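Local coordinates for cupin 2 conserved barrel domain protein (Planctomyces limnophilus, PDB 4H7L) that is of unknown function but binds a copper(II) ion in a cupin barrel of the Pac13-like family, at residues 45-50 with 113-118; 58-63 with 101-106; 64-69 with 122-127; 68-73 with 96-101. One frame throughout, in Å; residues are numbered along the deposited sequence.

Contact 1. Residues 45-50 with 113-118; sequences TSVSVH and INIVSP
Residues 48-50 and 113-117 pair as antiparallel neighbours in the large curled sheet of the cupin barrel, a buried contact whose two faces do different work: one looks toward the copper site, the other toward the second subunit. The register alternates strictly. Ser48 with Val116 and His50 with Asn114 are hydrogen-bonded pairs, each closed by two backbone bonds, among them Ser48 N to Val116 O at 2.8 Å and a nearly straight His50 N to Asn114 O at 2.9 Å. Val49 and Ile115 form the non-hydrogen-bonded pair between them.

On the face of Ser48, His50, Asn114 and Val116, the side chains of His50 and Asn114 run side by side and point the same way, CB to CB 4.0 Å, yet the imidazole and amide planes stand 79° apart. His50 CG lies anti to its own carbonyl carbon (chi1 -55°), which carries the ring back over Val116, whose CG2 sits above one ring face, 4.1 Å from NE2. Asn114 uses its ND2 on OE1 of the copper ligand Glu68, while the hydroxyl of Ser48 is tied to Phe120 N.

The other face is mainly aliphatic: Val49 CG1 meets Ile113 CG2 at 3.8 Å, and beyond the bridged residues Val47 CG1 touches Ser117 CB at the same distance. Val47 and Ile115 also pack on Ile69 and Ile115 of the second subunit. The chemistry thus separates a face that carries the polar side chains, where Asn114 is a second-shell residue that probably steadies the glutamate's uncoordinated oxygen, from a mostly apolar one, part of which packs on the second subunit.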
loop_
_atom_site.group_PDB
_atom_site.type_symbol
_atom_site.label_atom_id
_atom_site.label_comp_id
_atom_site.label_asym_id
_atom_site.label_seq_id
_atom_site.Cartn_x
_atom_site.Cartn_y
_atom_site.Cartn_z
ATOM N N THR B 45 -5.215 -12.564 3.448
ATOM C CA THR B 45 -4.159 -11.865 2.726
ATOM C C THR B 45 -2.875 -11.896 3.544
ATOM O O THR B 45 -2.897 -12.215 4.731
ATOM C CB THR B 45 -4.545 -10.403 2.440
ATOM O OG1 THR B 45 -4.710 -9.696 3.674
ATOM C CG2 THR B 45 -5.844 -10.337 1.644
ATOM N N SER B 46 -1.758 -11.567 2.905
ATOM C CA SER B 46 -0.462 -11.584 3.571
ATOM C C SER B 46 -0.156 -10.255 4.249
ATOM O O SER B 46 0.760 -10.164 5.068
ATOM C CB SER B 46 0.642 -11.898 2.565
ATOM O OG SER B 46 0.633 -13.266 2.205
ATOM N N VAL B 47 -0.918 -9.225 3.898
ATOM C CA VAL B 47 -0.693 -7.895 4.441
ATOM C C VAL B 47 -2.011 -7.220 4.792
ATOM O O VAL B 47 -3.053 -7.536 4.220
ATOM C CB VAL B 47 0.052 -7.006 3.432
ATOM C CG1 VAL B 47 1.260 -7.732 2.884
ATOM C CG2 VAL B 47 -0.869 -6.596 2.294
ATOM N N SER B 48 -1.956 -6.293 5.740
ATOM C CA SER B 48 -3.099 -5.455 6.052
ATOM C C SER B 48 -2.898 -4.142 5.328
ATOM O O SER B 48 -1.766 -3.753 5.055
ATOM C CB SER B 48 -3.197 -5.201 7.555
ATOM O OG SER B 48 -3.340 -6.411 8.269
ATOM N N VAL B 49 -3.991 -3.453 5.024
ATOM C CA VAL B 49 -3.900 -2.142 4.402
ATOM C C VAL B 49 -4.789 -1.146 5.136
ATOM O O VAL B 49 -6.012 -1.278 5.149
ATOM C CB VAL B 49 -4.275 -2.197 2.914
ATOM C CG1 VAL B 49 -4.249 -0.805 2.308
ATOM C CG2 VAL B 49 -3.312 -3.109 2.176
ATOM N N HIS B 50 -4.154 -0.162 5.763
ATOM C CA HIS B 50 -4.858 0.865 6.518
ATOM C C HIS B 50 -4.892 2.165 5.729
ATOM O O HIS B 50 -3.919 2.524 5.068
ATOM C CB HIS B 50 -4.146 1.138 7.843
ATOM C CG HIS B 50 -3.937 -0.077 8.693
ATOM N ND1 HIS B 50 -4.453 -1.315 8.378
ATOM C CD2 HIS B 50 -3.264 -0.236 9.857
ATOM C CE1 HIS B 50 -4.105 -2.185 9.310
ATOM N NE2 HIS B 50 -3.386 -1.555 10.219
ATOM N N ILE B 113 -1.462 5.626 3.366
ATOM C CA ILE B 113 -1.798 4.218 3.262
ATOM C C ILE B 113 -0.724 3.460 4.020
ATOM O O ILE B 113 0.436 3.478 3.629
ATOM C CB ILE B 113 -1.768 3.715 1.810
ATOM C CG1 ILE B 113 -2.764 4.479 0.936
ATOM C CG2 ILE B 113 -2.056 2.220 1.770
ATOM C CD1 ILE B 113 -4.200 4.185 1.244
ATOM N N ASN B 114 -1.099 2.797 5.103
ATOM C CA ASN B 114 -0.138 2.003 5.849
ATOM C C ASN B 114 -0.272 0.530 5.491
ATOM O O ASN B 114 -1.296 -0.097 5.755
ATOM C CB ASN B 114 -0.317 2.208 7.353
ATOM C CG ASN B 114 0.707 1.448 8.164
ATOM O OD1 ASN B 114 1.679 0.919 7.616
ATOM N ND2 ASN B 114 0.500 1.389 9.477
ATOM N N ILE B 115 0.770 -0.013 4.876
ATOM C CA ILE B 115 0.792 -1.413 4.477
ATOM C C ILE B 115 1.600 -2.205 5.495
ATOM O O ILE B 115 2.786 -1.951 5.686
ATOM C CB ILE B 115 1.413 -1.567 3.081
ATOM C CG1 ILE B 115 0.600 -0.771 2.058
ATOM C CG2 ILE B 115 1.463 -3.027 2.675
ATOM C CD1 ILE B 115 1.394 -0.348 0.842
ATOM N N VAL B 116 0.949 -3.161 6.151
ATOM C CA VAL B 116 1.564 -3.886 7.259
ATOM C C VAL B 116 1.711 -5.374 6.955
ATOM O O VAL B 116 0.761 -6.017 6.507
ATOM C CB VAL B 116 0.713 -3.744 8.533
ATOM C CG1 VAL B 116 1.397 -4.423 9.711
ATOM C CG2 VAL B 116 0.444 -2.278 8.835
ATOM N N SER B 117 2.895 -5.924 7.212
ATOM C CA SER B 117 3.131 -7.352 6.997
ATOM C C SER B 117 3.935 -7.971 8.150
ATOM O O SER B 117 4.917 -7.396 8.605
ATOM C CB SER B 117 3.873 -7.577 5.684
ATOM O OG SER B 117 5.268 -7.521 5.892
ATOM N N PRO B 118 3.507 -9.144 8.635
ATOM C CA PRO B 118 2.273 -9.795 8.195
ATOM C C PRO B 118 1.073 -8.965 8.640
ATOM O O PRO B 118 1.259 -7.839 9.106
ATOM C CB PRO B 118 2.299 -11.147 8.921
ATOM C CG PRO B 118 3.685 -11.288 9.488
ATOM C CD PRO B 118 4.176 -9.898 9.707
#

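Contact 2. Residues 58-63 with 101-106; sequences ARTHYH and LVRHRI. With CU (copper (II) ion), chain D.
Three histidines from the two segments bind one copper ion through their NE2 atoms: His61 at 2.2 Å and His63 at 2.1 Å from the loop 58-63, and His104 NE2 at 2.2 Å from the strand opposite; Glu68 completes the site. The rings of His61 and His104 are tilted 63° to each other, and His63 brings its CD2 to the edge of the His104 ring, 3.4 Å from CE1. Both His61 and His104 hold CG between the backbone N and carbonyl carbon (His104 chi1 63°), which swings rings whose first bonds lead away from the partner back onto the metal.

Backbone bonds fix the frame. His61 and His104 make a single antiparallel bridge, closed by bonds in both directions, and Leu101 N donates to His63 O.

Two arginines make the remaining side-chain contacts. The guanidinium of Arg103 lies on the Tyr62 ring, planes 13° apart and centres 3.7 Å apart, a cation-pi stack; NH1 is held in plane by Leu101 O and NE pairs with Asp128. Arg105 NH1 reaches Ala58 O in the guanidinium plane at 3.2 Å, while Glu82 takes NE.

His104 ND1 donates to Val102 O and His63 ND1 to Asp124 O, and these bonds from ND1 help fix the rotation of both rings, with NE2 turned to the copper.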
loop_
_atom_site.group_PDB
_atom_site.type_symbol
_atom_site.label_atom_id
_atom_site.label_comp_id
_atom_site.label_asym_id
_atom_site.label_seq_id
_atom_site.Cartn_x
_atom_site.Cartn_y
_atom_site.Cartn_z
ATOM N N ALA B 58 1.914 11.759 18.446
ATOM C CA ALA B 58 1.933 10.440 19.062
ATOM C C ALA B 58 3.322 10.091 19.586
ATOM O O ALA B 58 4.325 10.606 19.094
ATOM C CB ALA B 58 1.472 9.398 18.057
ATOM N N ARG B 59 3.373 9.223 20.592
ATOM C CA ARG B 59 4.641 8.696 21.077
ATOM C C ARG B 59 5.376 7.997 19.944
ATOM O O ARG B 59 4.762 7.328 19.115
ATOM C CB ARG B 59 4.421 7.675 22.198
ATOM C CG ARG B 59 3.901 8.233 23.503
ATOM C CD ARG B 59 3.856 7.145 24.575
ATOM N NE ARG B 59 5.190 6.764 25.037
ATOM C CZ ARG B 59 5.428 5.866 25.988
ATOM N NH1 ARG B 59 4.424 5.245 26.591
ATOM N NH2 ARG B 59 6.676 5.589 26.341
ATOM N N THR B 60 6.693 8.149 19.914
ATOM C CA THR B 60 7.523 7.331 19.049
ATOM C C THR B 60 7.347 5.880 19.470
ATOM O O THR B 60 7.367 5.568 20.662
ATOM C CB THR B 60 9.004 7.711 19.170
ATOM O OG1 THR B 60 9.192 9.044 18.688
ATOM C CG2 THR B 60 9.873 6.754 18.366
ATOM N N HIS B 61 7.168 4.996 18.495
ATOM C CA HIS B 61 6.929 3.588 18.778
ATOM C C HIS B 61 7.665 2.712 17.771
ATOM O O HIS B 61 8.234 3.203 16.797
ATOM C CB HIS B 61 5.428 3.280 18.731
ATOM C CG HIS B 61 4.851 3.289 17.348
ATOM N ND1 HIS B 61 4.339 4.426 16.761
ATOM C CD2 HIS B 61 4.709 2.298 16.434
ATOM C CE1 HIS B 61 3.906 4.135 15.545
ATOM N NE2 HIS B 61 4.120 2.850 15.322
ATOM N N TYR B 62 7.654 1.409 18.013
ATOM C CA TYR B 62 8.220 0.470 17.060
ATOM C C TYR B 62 7.544 -0.894 17.153
ATOM O O TYR B 62 6.770 -1.166 18.070
ATOM C CB TYR B 62 9.731 0.336 17.259
ATOM C CG TYR B 62 10.148 -0.324 18.554
ATOM C CD1 TYR B 62 10.188 0.396 19.742
ATOM C CD2 TYR B 62 10.527 -1.661 18.583
ATOM C CE1 TYR B 62 10.581 -0.202 20.926
ATOM C CE2 TYR B 62 10.921 -2.267 19.762
ATOM C CZ TYR B 62 10.950 -1.534 20.929
ATOM O OH TYR B 62 11.338 -2.138 22.108
ATOM N N HIS B 63 7.848 -1.745 16.183
ATOM C CA HIS B 63 7.219 -3.046 16.078
ATOM C C HIS B 63 8.307 -4.104 16.044
ATOM O O HIS B 63 9.343 -3.916 15.407
ATOM C CB HIS B 63 6.365 -3.108 14.810
ATOM C CG HIS B 63 5.413 -1.959 14.666
ATOM N ND1 HIS B 63 4.346 -1.763 15.516
ATOM C CD2 HIS B 63 5.367 -0.949 13.766
ATOM C CE1 HIS B 63 3.688 -0.676 15.151
ATOM N NE2 HIS B 63 4.286 -0.163 14.091
ATOM N N LEU B 101 11.764 -2.836 14.610
ATOM C CA LEU B 101 12.782 -2.256 15.489
ATOM C C LEU B 101 13.116 -0.806 15.156
ATOM O O LEU B 101 13.721 -0.108 15.967
ATOM C CB LEU B 101 14.055 -3.106 15.526
ATOM C CG LEU B 101 13.869 -4.525 16.067
ATOM C CD1 LEU B 101 15.200 -5.091 16.535
ATOM C CD2 LEU B 101 12.844 -4.563 17.198
ATOM N N VAL B 102 12.711 -0.342 13.980
ATOM C CA VAL B 102 12.916 1.056 13.631
ATOM C C VAL B 102 11.921 1.942 14.373
ATOM O O VAL B 102 10.723 1.892 14.108
ATOM C CB VAL B 102 12.768 1.286 12.118
ATOM C CG1 VAL B 102 12.708 2.775 11.807
ATOM C CG2 VAL B 102 13.917 0.628 11.371
ATOM N N ARG B 103 12.416 2.742 15.315
ATOM C CA ARG B 103 11.571 3.702 16.020
ATOM C C ARG B 103 11.018 4.701 15.015
ATOM O O ARG B 103 11.751 5.197 14.164
ATOM C CB ARG B 103 12.363 4.444 17.097
ATOM C CG ARG B 103 12.480 3.710 18.426
ATOM C CD ARG B 103 13.238 2.392 18.311
ATOM N NE ARG B 103 13.459 1.792 19.627
ATOM C CZ ARG B 103 13.940 0.568 19.838
ATOM N NH1 ARG B 103 14.253 -0.228 18.824
ATOM N NH2 ARG B 103 14.098 0.130 21.077
ATOM N N HIS B 104 9.728 5.000 15.107
ATOM C CA HIS B 104 9.106 5.872 14.122
ATOM C C HIS B 104 7.857 6.572 14.631
ATOM O O HIS B 104 7.189 6.099 15.551
ATOM C CB HIS B 104 8.764 5.085 12.847
ATOM C CG HIS B 104 7.758 3.994 13.053
ATOM N ND1 HIS B 104 8.083 2.783 13.624
ATOM C CD2 HIS B 104 6.437 3.928 12.757
ATOM C CE1 HIS B 104 7.006 2.019 13.679
ATOM N NE2 HIS B 104 5.992 2.690 13.162
ATOM N N ARG B 105 7.560 7.713 14.014
ATOM C CA ARG B 105 6.294 8.410 14.203
ATOM C C ARG B 105 6.188 9.537 13.190
ATOM O O ARG B 105 7.195 9.986 12.643
ATOM C CB ARG B 105 6.181 8.990 15.606
ATOM C CG ARG B 105 7.186 10.081 15.888
ATOM C CD ARG B 105 6.726 10.982 17.008
ATOM N NE ARG B 105 7.775 11.922 17.374
ATOM C CZ ARG B 105 7.823 12.591 18.519
ATOM N NH1 ARG B 105 6.877 12.427 19.433
ATOM N NH2 ARG B 105 8.829 13.422 18.753
ATOM N N ILE B 106 4.965 9.992 12.942
ATOM C CA ILE B 106 4.740 11.131 12.065
ATOM C C ILE B 106 4.469 12.391 12.885
ATOM O O ILE B 106 3.902 12.332 13.974
ATOM C CB ILE B 106 3.587 10.860 11.086
ATOM C CG1 ILE B 106 4.066 9.906 9.992
ATOM C CG2 ILE B 106 3.092 12.158 10.464
ATOM C CD1 ILE B 106 2.988 9.475 9.029
HETATM CU CU CU D . 3.937 1.816 13.409
#

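Contact 3. Residues 64-69 with 122-127; sequences REHQEI and PADEWF. With CU (copper (II) ion), chain D.
Asp124 points its carboxylate into the loop 64-66 and receives three good hydrogen bonds from consecutive residues, the two oxygens sharing the work. OD1 takes the backbone N of Arg64 on its syn lone pair, 3.0 Å and almost straight. OD2 is doubly gripped: Glu65 N comes from the syn side at 3.0 Å, somewhat out of the carboxylate plane, and His66 ND1 meets the anti lone pair at 2.8 Å. Asp124 OD2 lies near the plane of the His66 ring, at its edge, although ring and carboxylate are turned 45° from each other. With CG anti to the backbone N (chi1 -174°), the Asp124 side chain extends straight toward these donors. An alanine in this position would take away the acceptor of all three, and would probably leave two backbone amides and His66 ND1 without their mate and the imidazole less firmly held.

Farther out, the extended side chain of Arg64 crosses Trp126 at about a right angle, but flat on its face. The guanidinium is 18° from parallel to the indole, with CZ 3.7 Å from the centroid of the six-membered ring, a cation-pi stack; CD sits over the five-membered ring as a CH-pi contact, 3.6 Å from its centroid. Arg64 NH2 also bonds Tyr62 OH, and the Tyr62 ring meets Trp126.

Glu68 OE2 binds copper at the far end of segment 64-69. The C-terminal tail is thereby latched beside the three-histidine, one-glutamate metal site characteristic of cupins, with Asp124 a second-shell residue.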
loop_
_atom_site.group_PDB
_atom_site.type_symbol
_atom_site.label_atom_id
_atom_site.label_comp_id
_atom_site.label_asym_id
_atom_site.label_seq_id
_atom_site.Cartn_x
_atom_site.Cartn_y
_atom_site.Cartn_z
ATOM N N ARG B 64 8.076 -5.211 16.738
ATOM C CA ARG B 64 9.080 -6.261 16.846
ATOM C C ARG B 64 8.886 -7.368 15.820
ATOM O O ARG B 64 9.805 -8.143 15.565
ATOM C CB ARG B 64 9.057 -6.862 18.255
ATOM C CG ARG B 64 9.433 -5.877 19.334
ATOM C CD ARG B 64 9.600 -6.540 20.691
ATOM N NE ARG B 64 10.113 -5.584 21.667
ATOM C CZ ARG B 64 10.629 -5.903 22.850
ATOM N NH1 ARG B 64 10.718 -7.168 23.236
ATOM N NH2 ARG B 64 11.069 -4.944 23.646
ATOM N N GLU B 65 7.694 -7.437 15.234
ATOM C CA GLU B 65 7.324 -8.563 14.380
ATOM C C GLU B 65 6.676 -8.129 13.065
ATOM O O GLU B 65 6.326 -8.966 12.233
ATOM C CB GLU B 65 6.348 -9.468 15.134
ATOM C CG GLU B 65 6.849 -9.950 16.490
ATOM C CD GLU B 65 7.602 -11.260 16.400
ATOM O OE1 GLU B 65 6.991 -12.315 16.678
ATOM O OE2 GLU B 65 8.804 -11.239 16.051
ATOM N N HIS B 66 6.514 -6.824 12.879
ATOM C CA HIS B 66 5.810 -6.297 11.716
ATOM C C HIS B 66 6.619 -5.213 11.035
ATOM O O HIS B 66 7.188 -4.344 11.692
ATOM C CB HIS B 66 4.464 -5.709 12.134
ATOM C CG HIS B 66 3.482 -6.730 12.605
ATOM N ND1 HIS B 66 3.554 -7.313 13.853
ATOM C CD2 HIS B 66 2.411 -7.284 11.993
ATOM C CE1 HIS B 66 2.566 -8.177 13.988
ATOM N NE2 HIS B 66 1.857 -8.180 12.873
ATOM N N GLN B 67 6.658 -5.256 9.713
ATOM C CA GLN B 67 7.260 -4.176 8.955
ATOM C C GLN B 67 6.136 -3.392 8.302
ATOM O O GLN B 67 5.133 -3.964 7.879
ATOM C CB GLN B 67 8.258 -4.711 7.921
ATOM C CG GLN B 67 7.647 -5.341 6.685
ATOM C CD GLN B 67 8.319 -4.879 5.403
ATOM O OE1 GLN B 67 8.641 -5.689 4.533
ATOM N NE2 GLN B 67 8.524 -3.569 5.273
ATOM N N GLU B 68 6.294 -2.077 8.256
ATOM C CA GLU B 68 5.262 -1.206 7.720
ATOM C C GLU B 68 5.790 -0.433 6.520
ATOM O O GLU B 68 6.978 -0.136 6.435
ATOM C CB GLU B 68 4.775 -0.239 8.805
ATOM C CG GLU B 68 4.115 -0.927 9.993
ATOM C CD GLU B 68 3.505 0.053 10.988
ATOM O OE1 GLU B 68 2.342 -0.167 11.391
ATOM O OE2 GLU B 68 4.183 1.034 11.380
ATOM N N ILE B 69 4.902 -0.135 5.581
ATOM C CA ILE B 69 5.240 0.741 4.472
ATOM C C ILE B 69 4.197 1.835 4.367
ATOM O O ILE B 69 3.052 1.576 4.001
ATOM C CB ILE B 69 5.305 -0.005 3.131
ATOM C CG1 ILE B 69 6.363 -1.106 3.182
ATOM C CG2 ILE B 69 5.613 0.977 2.004
ATOM C CD1 ILE B 69 6.440 -1.923 1.909
ATOM N N PRO B 122 -2.407 -5.444 16.837
ATOM C CA PRO B 122 -2.292 -4.286 17.732
ATOM C C PRO B 122 -1.443 -4.566 18.971
ATOM O O PRO B 122 -0.946 -3.633 19.598
ATOM C CB PRO B 122 -3.743 -4.015 18.132
ATOM C CG PRO B 122 -4.409 -5.335 18.032
ATOM C CD PRO B 122 -3.762 -6.025 16.866
ATOM N N ALA B 123 -1.278 -5.838 19.315
ATOM C CA ALA B 123 -0.467 -6.215 20.464
ATOM C C ALA B 123 0.997 -5.833 20.266
ATOM O O ALA B 123 1.736 -5.668 21.238
ATOM C CB ALA B 123 -0.583 -7.701 20.709
ATOM N N ASP B 124 1.415 -5.701 19.009
ATOM C CA ASP B 124 2.818 -5.460 18.695
ATOM C C ASP B 124 3.123 -3.977 18.583
ATOM O O ASP B 124 3.335 -3.457 17.491
ATOM C CB ASP B 124 3.198 -6.160 17.391
ATOM C CG ASP B 124 4.679 -6.069 17.094
ATOM O OD1 ASP B 124 5.459 -5.854 18.045
ATOM O OD2 ASP B 124 5.067 -6.215 15.915
ATOM N N GLU B 125 3.140 -3.302 19.724
ATOM C CA GLU B 125 3.514 -1.897 19.789
ATOM C C GLU B 125 4.429 -1.710 20.990
ATOM O O GLU B 125 4.091 -2.116 22.099
ATOM C CB GLU B 125 2.275 -1.018 19.935
ATOM C CG GLU B 125 2.503 0.432 19.551
ATOM C CD GLU B 125 1.335 1.324 19.926
ATOM O OE1 GLU B 125 0.845 1.208 21.070
ATOM O OE2 GLU B 125 0.907 2.139 19.080
ATOM N N TRP B 126 5.589 -1.104 20.771
ATOM C CA TRP B 126 6.564 -0.935 21.842
ATOM C C TRP B 126 7.114 0.483 21.903
ATOM O O TRP B 126 7.221 1.167 20.884
ATOM C CB TRP B 126 7.701 -1.940 21.676
ATOM C CG TRP B 126 7.210 -3.348 21.696
ATOM C CD1 TRP B 126 6.672 -4.042 20.654
ATOM C CD2 TRP B 126 7.194 -4.233 22.819
ATOM N NE1 TRP B 126 6.330 -5.307 21.055
ATOM C CE2 TRP B 126 6.638 -5.450 22.383
ATOM C CE3 TRP B 126 7.599 -4.116 24.151
ATOM C CZ2 TRP B 126 6.473 -6.544 23.229
ATOM C CZ3 TRP B 126 7.438 -5.204 24.990
ATOM C CH2 TRP B 126 6.879 -6.401 24.526
ATOM N N PHE B 127 7.455 0.915 23.114
ATOM C CA PHE B 127 7.980 2.250 23.344
ATOM C C PHE B 127 9.327 2.166 24.045
ATOM O O PHE B 127 9.649 1.157 24.672
ATOM C CB PHE B 127 7.011 3.060 24.210
ATOM C CG PHE B 127 5.597 3.052 23.706
ATOM C CD1 PHE B 127 5.206 3.898 22.682
ATOM C CD2 PHE B 127 4.659 2.197 24.254
ATOM C CE1 PHE B 127 3.906 3.892 22.212
ATOM C CE2 PHE B 127 3.360 2.184 23.789
ATOM C CZ PHE B 127 2.982 3.032 22.765
HETATM CU CU CU D . 3.937 1.816 13.409
#

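Contact 4. Residues 68-73 with 96-101; sequences EIYVVL and ISIPPL. With CU (copper (II) ion), chain D.
Strands 68-72 and 96-98 are antiparallel neighbours in the cupin barrel wall, and the face of Glu68, Tyr70, Ile96 and Ile98 looks onto the copper. Glu68 with Ile98 and Tyr70 with Ile96 are hydrogen-bonded pairs, each doubly closed; the shortest bond is Ile98 N to Glu68 O at 2.7 Å. Ile69 and Ser97 pair between them without such bonds, facing the second subunit, whose strand continues the sheet beyond Ile96 and Ser97.

Over the Tyr70 ring the methyl CD1 of Ile98 is centred, 3.9 Å from the centroid and 9° off the normal, a CH-pi contact. Ile96 CD1 meets the root of the same tyrosine side chain, 4.1 Å from Tyr70 CB, and reaches Val72 CG2 as well. This aliphatic bed belongs to the barrel interior of the cupin fold, where, from the smaller sheet, Leu83 packs on both isoleucines and Ile81 on Ile96.

At the end of the ring the polar chemistry begins. Glu68, extended beyond CG (chi2 -174°), delivers OE2 to copper at 2.2 Å, and the hydroxyl of Tyr70 donates to this same oxygen at 3.1 Å from above the carboxylate plane. A phenylalanine here would keep the bed for Ile98 but would probably leave the ligand oxygen without its second-shell donor.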
loop_
_atom_site.group_PDB
_atom_site.type_symbol
_atom_site.label_atom_id
_atom_site.label_comp_id
_atom_site.label_asym_id
_atom_site.label_seq_id
_atom_site.Cartn_x
_atom_site.Cartn_y
_atom_site.Cartn_z
ATOM N N GLU B 68 6.294 -2.077 8.256
ATOM C CA GLU B 68 5.262 -1.206 7.720
ATOM C C GLU B 68 5.790 -0.433 6.520
ATOM O O GLU B 68 6.978 -0.136 6.435
ATOM C CB GLU B 68 4.775 -0.239 8.805
ATOM C CG GLU B 68 4.115 -0.927 9.993
ATOM C CD GLU B 68 3.505 0.053 10.988
ATOM O OE1 GLU B 68 2.342 -0.167 11.391
ATOM O OE2 GLU B 68 4.183 1.034 11.380
ATOM N N ILE B 69 4.902 -0.135 5.581
ATOM C CA ILE B 69 5.240 0.741 4.472
ATOM C C ILE B 69 4.197 1.835 4.367
ATOM O O ILE B 69 3.052 1.576 4.001
ATOM C CB ILE B 69 5.305 -0.005 3.131
ATOM C CG1 ILE B 69 6.363 -1.106 3.182
ATOM C CG2 ILE B 69 5.613 0.977 2.004
ATOM C CD1 ILE B 69 6.440 -1.923 1.909
ATOM N N TYR B 70 4.595 3.057 4.698
ATOM C CA TYR B 70 3.705 4.203 4.591
ATOM C C TYR B 70 3.774 4.766 3.179
ATOM O O TYR B 70 4.851 4.876 2.600
ATOM C CB TYR B 70 4.111 5.300 5.579
ATOM C CG TYR B 70 3.958 4.955 7.049
ATOM C CD1 TYR B 70 3.529 3.702 7.461
ATOM C CD2 TYR B 70 4.237 5.902 8.028
ATOM C CE1 TYR B 70 3.391 3.401 8.807
ATOM C CE2 TYR B 70 4.098 5.611 9.372
ATOM C CZ TYR B 70 3.675 4.360 9.756
ATOM O OH TYR B 70 3.535 4.068 11.096
ATOM N N VAL B 71 2.623 5.109 2.621
ATOM C CA VAL B 71 2.579 5.858 1.371
ATOM C C VAL B 71 1.798 7.145 1.593
ATOM O O VAL B 71 0.584 7.110 1.798
ATOM C CB VAL B 71 1.895 5.061 0.248
ATOM C CG1 VAL B 71 1.895 5.867 -1.041
ATOM C CG2 VAL B 71 2.583 3.725 0.042
ATOM N N VAL B 72 2.487 8.280 1.545
ATOM C CA VAL B 72 1.843 9.568 1.799
ATOM C C VAL B 72 0.930 9.986 0.649
ATOM O O VAL B 72 1.364 10.066 -0.497
ATOM C CB VAL B 72 2.877 10.681 2.023
ATOM C CG1 VAL B 72 2.174 12.012 2.253
ATOM C CG2 VAL B 72 3.782 10.341 3.197
ATOM N N LEU B 73 -0.333 10.260 0.963
ATOM C CA LEU B 73 -1.291 10.717 -0.038
ATOM C C LEU B 73 -1.455 12.236 0.007
ATOM O O LEU B 73 -1.587 12.888 -1.030
ATOM C CB LEU B 73 -2.643 10.026 0.156
ATOM C CG LEU B 73 -2.620 8.499 0.023
ATOM C CD1 LEU B 73 -4.033 7.948 -0.061
ATOM C CD2 LEU B 73 -1.806 8.056 -1.183
ATOM N N ILE B 96 7.661 5.053 2.446
ATOM C CA ILE B 96 8.635 4.794 3.493
ATOM C C ILE B 96 8.514 3.371 4.006
ATOM O O ILE B 96 7.455 2.947 4.460
ATOM C CB ILE B 96 8.487 5.767 4.672
ATOM C CG1 ILE B 96 8.394 7.206 4.169
ATOM C CG2 ILE B 96 9.665 5.623 5.616
ATOM C CD1 ILE B 96 6.984 7.701 4.017
ATOM N N SER B 97 9.617 2.643 3.925
ATOM C CA SER B 97 9.692 1.283 4.423
ATOM C C SER B 97 10.255 1.301 5.832
ATOM O O SER B 97 11.351 1.815 6.065
ATOM C CB SER B 97 10.590 0.445 3.514
ATOM O OG SER B 97 10.926 -0.788 4.121
ATOM N N ILE B 98 9.501 0.739 6.770
ATOM C CA ILE B 98 9.883 0.748 8.174
ATOM C C ILE B 98 9.992 -0.674 8.703
ATOM O O ILE B 98 9.001 -1.258 9.133
ATOM C CB ILE B 98 8.858 1.519 9.013
ATOM C CG1 ILE B 98 8.656 2.918 8.424
ATOM C CG2 ILE B 98 9.315 1.600 10.469
ATOM C CD1 ILE B 98 7.529 3.703 9.066
ATOM N N PRO B 99 11.202 -1.243 8.655
ATOM C CA PRO B 99 11.436 -2.590 9.180
ATOM C C PRO B 99 11.184 -2.654 10.675
ATOM O O PRO B 99 11.105 -1.617 11.326
ATOM C CB PRO B 99 12.924 -2.835 8.889
ATOM C CG PRO B 99 13.292 -1.860 7.840
ATOM C CD PRO B 99 12.400 -0.675 8.017
ATOM N N PRO B 100 11.057 -3.868 11.221
ATOM C CA PRO B 100 10.886 -4.018 12.668
ATOM C C PRO B 100 12.039 -3.359 13.419
ATOM O O PRO B 100 13.148 -3.314 12.897
ATOM C CB PRO B 100 10.906 -5.537 12.871
ATOM C CG PRO B 100 10.517 -6.112 11.537
ATOM C CD PRO B 100 11.056 -5.162 10.516
ATOM N N LEU B 101 11.764 -2.836 14.610
ATOM C CA LEU B 101 12.782 -2.256 15.489
ATOM C C LEU B 101 13.116 -0.806 15.156
ATOM O O LEU B 101 13.721 -0.108 15.967
ATOM C CB LEU B 101 14.055 -3.106 15.526
ATOM C CG LEU B 101 13.869 -4.525 16.067
ATOM C CD1 LEU B 101 15.200 -5.091 16.535
ATOM C CD2 LEU B 101 12.844 -4.563 17.198
HETATM CU CU CU D . 3.937 1.816 13.409
#

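Contacts 1, 3 and 4 share one sheet, in which strand 67-72 lies between 94-98 and 110-117; contact 1 adds 48-54 beyond 110-117. Contacts 3 and 4 start from the same strand and share Glu68 and Ile69. Contact 2 joins the loop before that strand to strand 104-107 of the smaller sheet, its centre about 17 Å from that of contact 1, on the other side of the chain's centre. Along the chain, contact 4 is nested inside contact 2, and contact 2 inside contact 1, while contact 3 crosses contacts 1 and 2. Contacts 2, 3 and 4 converge on the copper; contacts 1, 3 and 4 also pack on the second subunit, so the sheet that supplies a copper ligand also takes part in the dimer interface.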